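Local coordinates for protein 1,4-dihydroxy-6-naphtoate synthase (Archaeoglobus fulgidus, PDB 1ZBM) that probably converts cyclic dehypoxanthine futalosine into 1,4-dihydroxy-6-naphthoate, a step in menaquinone (vitamin K2) biosynthesis, at residues Gly103-Val108 with Asp125-Glu130. Residues are numbered along the deposited sequence; the frame is centred on the assembly and turned at random.
Sequences GKRIAV and DFEPVE
Ile106 and Val108 hydrogen-bond through their backbones to Glu127 and Val129, in neighbouring parallel strands of a beta-alpha-beta unit, linked by helix 114-122, in a protein of the periplasmic-binding-protein clan. Strand 127-130 forms the edge of its mixed sheet, with 105-108 next inward. Ile106 is gripped twice: its N donates to Glu127 O at 2.8 Å, and its O accepts Val129 N in a nearly straight bond (171° at the hydrogen). Further along, Val108 N reaches Val129 O at 3.2 Å, from above the carbonyl plane.

The tight part, built from Ile106, Val108 and Phe126, faces helix 114-122. Here the methyl end of Ile106 meets the Phe126 ring obliquely, Ile106 CD1 lying 3.9 Å from Phe126 CD1, and Leu119 packs on both Phe126 and Val108. With chi1 at 69°, Phe126 tucks CG between its own N and carbonyl carbon, which brings the ring over to Ile106.

On the other face, Arg105, Glu127 and Val129 are looser and nearer solvent, although Ala107 beside them is buried. Arg105 NE lies 3.9 Å from Glu127 OE2, a long salt bridge with the two charged planes almost perpendicular (86°), while NH1 bonds to Glu144 O. An alanine at Arg105 is likely to leave the Glu127 carboxylate without this mate and uncover Val129. One guanidinium face rests on that valine, Arg105 NH2 standing 4.1 Å from Val129 CG2.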
ATOM      1  N   GLY A 103       0.625 -23.275  11.703  1.00 27.73           N
ATOM      2  CA  GLY A 103       1.231 -24.401  11.011  1.00 27.66           C
ATOM      3  C   GLY A 103       0.810 -24.507   9.552  1.00 26.78           C
ATOM      4  O   GLY A 103       1.373 -25.290   8.787  1.00 27.53           O
ATOM      5  N   LYS A 104      -0.172 -23.701   9.159  1.00 25.50           N
ATOM      6  CA  LYS A 104      -0.691 -23.715   7.793  1.00 22.36           C
ATOM      7  C   LYS A 104       0.216 -23.037   6.761  1.00 22.15           C
ATOM      8  O   LYS A 104       1.117 -22.264   7.107  1.00 19.66           O
ATOM      9  CB  LYS A 104      -2.067 -23.054   7.766  1.00 21.54           C
ATOM     10  CG  LYS A 104      -3.117 -23.746   8.622  1.00 23.55           C
ATOM     11  CD  LYS A 104      -3.386 -25.170   8.153  1.00 24.20           C
ATOM     12  CE  LYS A 104      -4.605 -25.763   8.855  1.00 23.64           C
ATOM     13  NZ  LYS A 104      -4.487 -25.675  10.332  1.00 25.52           N
ATOM     14  N   ARG A 105      -0.025 -23.346   5.487  1.00 21.30           N
ATOM     15  CA  ARG A 105       0.746 -22.762   4.393  1.00 21.95           C
ATOM     16  C   ARG A 105      -0.051 -21.601   3.811  1.00 20.27           C
ATOM     17  O   ARG A 105      -1.096 -21.806   3.204  1.00 20.78           O
ATOM     18  CB  ARG A 105       1.040 -23.829   3.329  1.00 23.37           C
ATOM     19  CG  ARG A 105       2.015 -24.892   3.826  1.00 25.81           C
ATOM     20  CD  ARG A 105       2.189 -26.055   2.856  1.00 29.41           C
ATOM     21  NE  ARG A 105       2.647 -25.626   1.535  1.00 31.09           N
ATOM     22  CZ  ARG A 105       1.838 -25.373   0.512  1.00 31.69           C
ATOM     23  NH1 ARG A 105       0.526 -25.512   0.657  1.00 32.13           N
ATOM     24  NH2 ARG A 105       2.342 -24.983  -0.651  1.00 30.37           N
ATOM     25  N   ILE A 106       0.441 -20.379   4.006  1.00 18.94           N
ATOM     26  CA  ILE A 106      -0.264 -19.194   3.520  1.00 16.92           C
ATOM     27  C   ILE A 106       0.450 -18.449   2.405  1.00 16.86           C
ATOM     28  O   ILE A 106       1.618 -18.049   2.547  1.00 15.89           O
ATOM     29  CB  ILE A 106      -0.516 -18.179   4.659  1.00 17.57           C
ATOM     30  CG1 ILE A 106      -1.064 -18.899   5.897  1.00 18.43           C
ATOM     31  CG2 ILE A 106      -1.491 -17.111   4.192  1.00 13.11           C
ATOM     32  CD1 ILE A 106      -1.206 -18.003   7.115  1.00 18.99           C
ATOM     33  N   ALA A 107      -0.261 -18.258   1.296  1.00 15.26           N
ATOM     34  CA  ALA A 107       0.290 -17.529   0.154  1.00 17.59           C
ATOM     35  C   ALA A 107       0.375 -16.052   0.535  1.00 16.75           C
ATOM     36  O   ALA A 107      -0.571 -15.494   1.080  1.00 17.17           O
ATOM     37  CB  ALA A 107      -0.609 -17.709  -1.079  1.00 15.24           C
ATOM     38  N   VAL A 108       1.520 -15.438   0.252  1.00 17.08           N
ATOM     39  CA  VAL A 108       1.765 -14.029   0.558  1.00 16.26           C
ATOM     40  C   VAL A 108       2.252 -13.302  -0.692  1.00 16.31           C
ATOM     41  O   VAL A 108       3.109 -13.810  -1.419  1.00 17.08           O
ATOM     42  CB  VAL A 108       2.834 -13.871   1.653  1.00 14.45           C
ATOM     43  CG1 VAL A 108       2.293 -14.371   2.980  1.00 12.92           C
ATOM     44  CG2 VAL A 108       4.082 -14.645   1.257  1.00 12.21           C
ATOM     45  N   ASP A 125       4.048 -18.668  13.745  1.00 31.31           N
ATOM     46  CA  ASP A 125       4.463 -19.981  13.286  1.00 30.99           C
ATOM     47  C   ASP A 125       3.585 -20.503  12.165  1.00 29.98           C
ATOM     48  O   ASP A 125       2.541 -21.097  12.405  1.00 31.31           O
ATOM     49  CB  ASP A 125       4.476 -20.964  14.460  1.00 34.39           C
ATOM     50  CG  ASP A 125       5.886 -21.297  14.918  1.00 36.88           C
ATOM     51  OD1 ASP A 125       6.041 -21.802  16.054  1.00 39.38           O
ATOM     52  OD2 ASP A 125       6.843 -21.068  14.133  1.00 38.19           O
ATOM     53  N   PHE A 126       4.012 -20.270  10.933  1.00 27.73           N
ATOM     54  CA  PHE A 126       3.259 -20.733   9.780  1.00 28.02           C
ATOM     55  C   PHE A 126       4.211 -20.805   8.595  1.00 27.82           C
ATOM     56  O   PHE A 126       5.381 -20.446   8.722  1.00 27.84           O
ATOM     57  CB  PHE A 126       2.087 -19.777   9.494  1.00 27.81           C
ATOM     58  CG  PHE A 126       2.511 -18.429   8.988  1.00 27.50           C
ATOM     59  CD1 PHE A 126       2.693 -18.212   7.626  1.00 24.89           C
ATOM     60  CD2 PHE A 126       2.769 -17.385   9.875  1.00 28.55           C
ATOM     61  CE1 PHE A 126       3.127 -16.979   7.152  1.00 27.83           C
ATOM     62  CE2 PHE A 126       3.206 -16.144   9.410  1.00 30.20           C
ATOM     63  CZ  PHE A 126       3.388 -15.937   8.045  1.00 27.68           C
ATOM     64  N   GLU A 127       3.730 -21.280   7.452  1.00 28.91           N
ATOM     65  CA  GLU A 127       4.593 -21.372   6.281  1.00 30.34           C
ATOM     66  C   GLU A 127       4.188 -20.386   5.206  1.00 29.81           C
ATOM     67  O   GLU A 127       3.210 -20.596   4.491  1.00 29.82           O
ATOM     68  CB  GLU A 127       4.582 -22.780   5.690  1.00 32.58           C
ATOM     69  CG  GLU A 127       5.183 -23.834   6.587  1.00 38.25           C
ATOM     70  CD  GLU A 127       5.303 -25.179   5.907  1.00 42.41           C
ATOM     71  OE1 GLU A 127       5.786 -26.129   6.565  1.00 45.19           O
ATOM     72  OE2 GLU A 127       4.924 -25.299   4.716  1.00 45.59           O
ATOM     73  N   PRO A 128       4.941 -19.285   5.086  1.00 29.63           N
ATOM     74  CA  PRO A 128       4.679 -18.246   4.091  1.00 28.89           C
ATOM     75  C   PRO A 128       5.137 -18.717   2.713  1.00 29.08           C
ATOM     76  O   PRO A 128       6.291 -19.093   2.533  1.00 29.04           O
ATOM     77  CB  PRO A 128       5.484 -17.061   4.618  1.00 30.47           C
ATOM     78  CG  PRO A 128       6.659 -17.726   5.272  1.00 29.64           C
ATOM     79  CD  PRO A 128       6.040 -18.895   5.990  1.00 28.19           C
ATOM     80  N   VAL A 129       4.222 -18.710   1.749  1.00 28.33           N
ATOM     81  CA  VAL A 129       4.538 -19.142   0.394  1.00 25.81           C
ATOM     82  C   VAL A 129       4.628 -17.949  -0.548  1.00 27.78           C
ATOM     83  O   VAL A 129       3.616 -17.500  -1.082  1.00 27.39           O
ATOM     84  CB  VAL A 129       3.470 -20.117  -0.135  1.00 25.04           C
ATOM     85  CG1 VAL A 129       3.894 -20.682  -1.488  1.00 22.87           C
ATOM     86  CG2 VAL A 129       3.253 -21.241   0.865  1.00 22.07           C
ATOM     87  N   GLU A 130       5.845 -17.440  -0.732  1.00 29.42           N
ATOM     88  CA  GLU A 130       6.103 -16.305  -1.616  1.00 30.82           C
ATOM     89  C   GLU A 130       5.357 -16.551  -2.923  1.00 30.30           C
ATOM     90  O   GLU A 130       5.447 -17.639  -3.494  1.00 30.13           O
ATOM     91  CB  GLU A 130       7.603 -16.190  -1.896  1.00 34.38           C
ATOM     92  CG  GLU A 130       8.019 -14.900  -2.590  1.00 38.74           C
ATOM     93  CD  GLU A 130       8.207 -13.745  -1.619  1.00 40.66           C
ATOM     94  OE1 GLU A 130       8.527 -12.621  -2.080  1.00 41.00           O
ATOM     95  OE2 GLU A 130       8.039 -13.966  -0.396  1.00 42.09           O
TER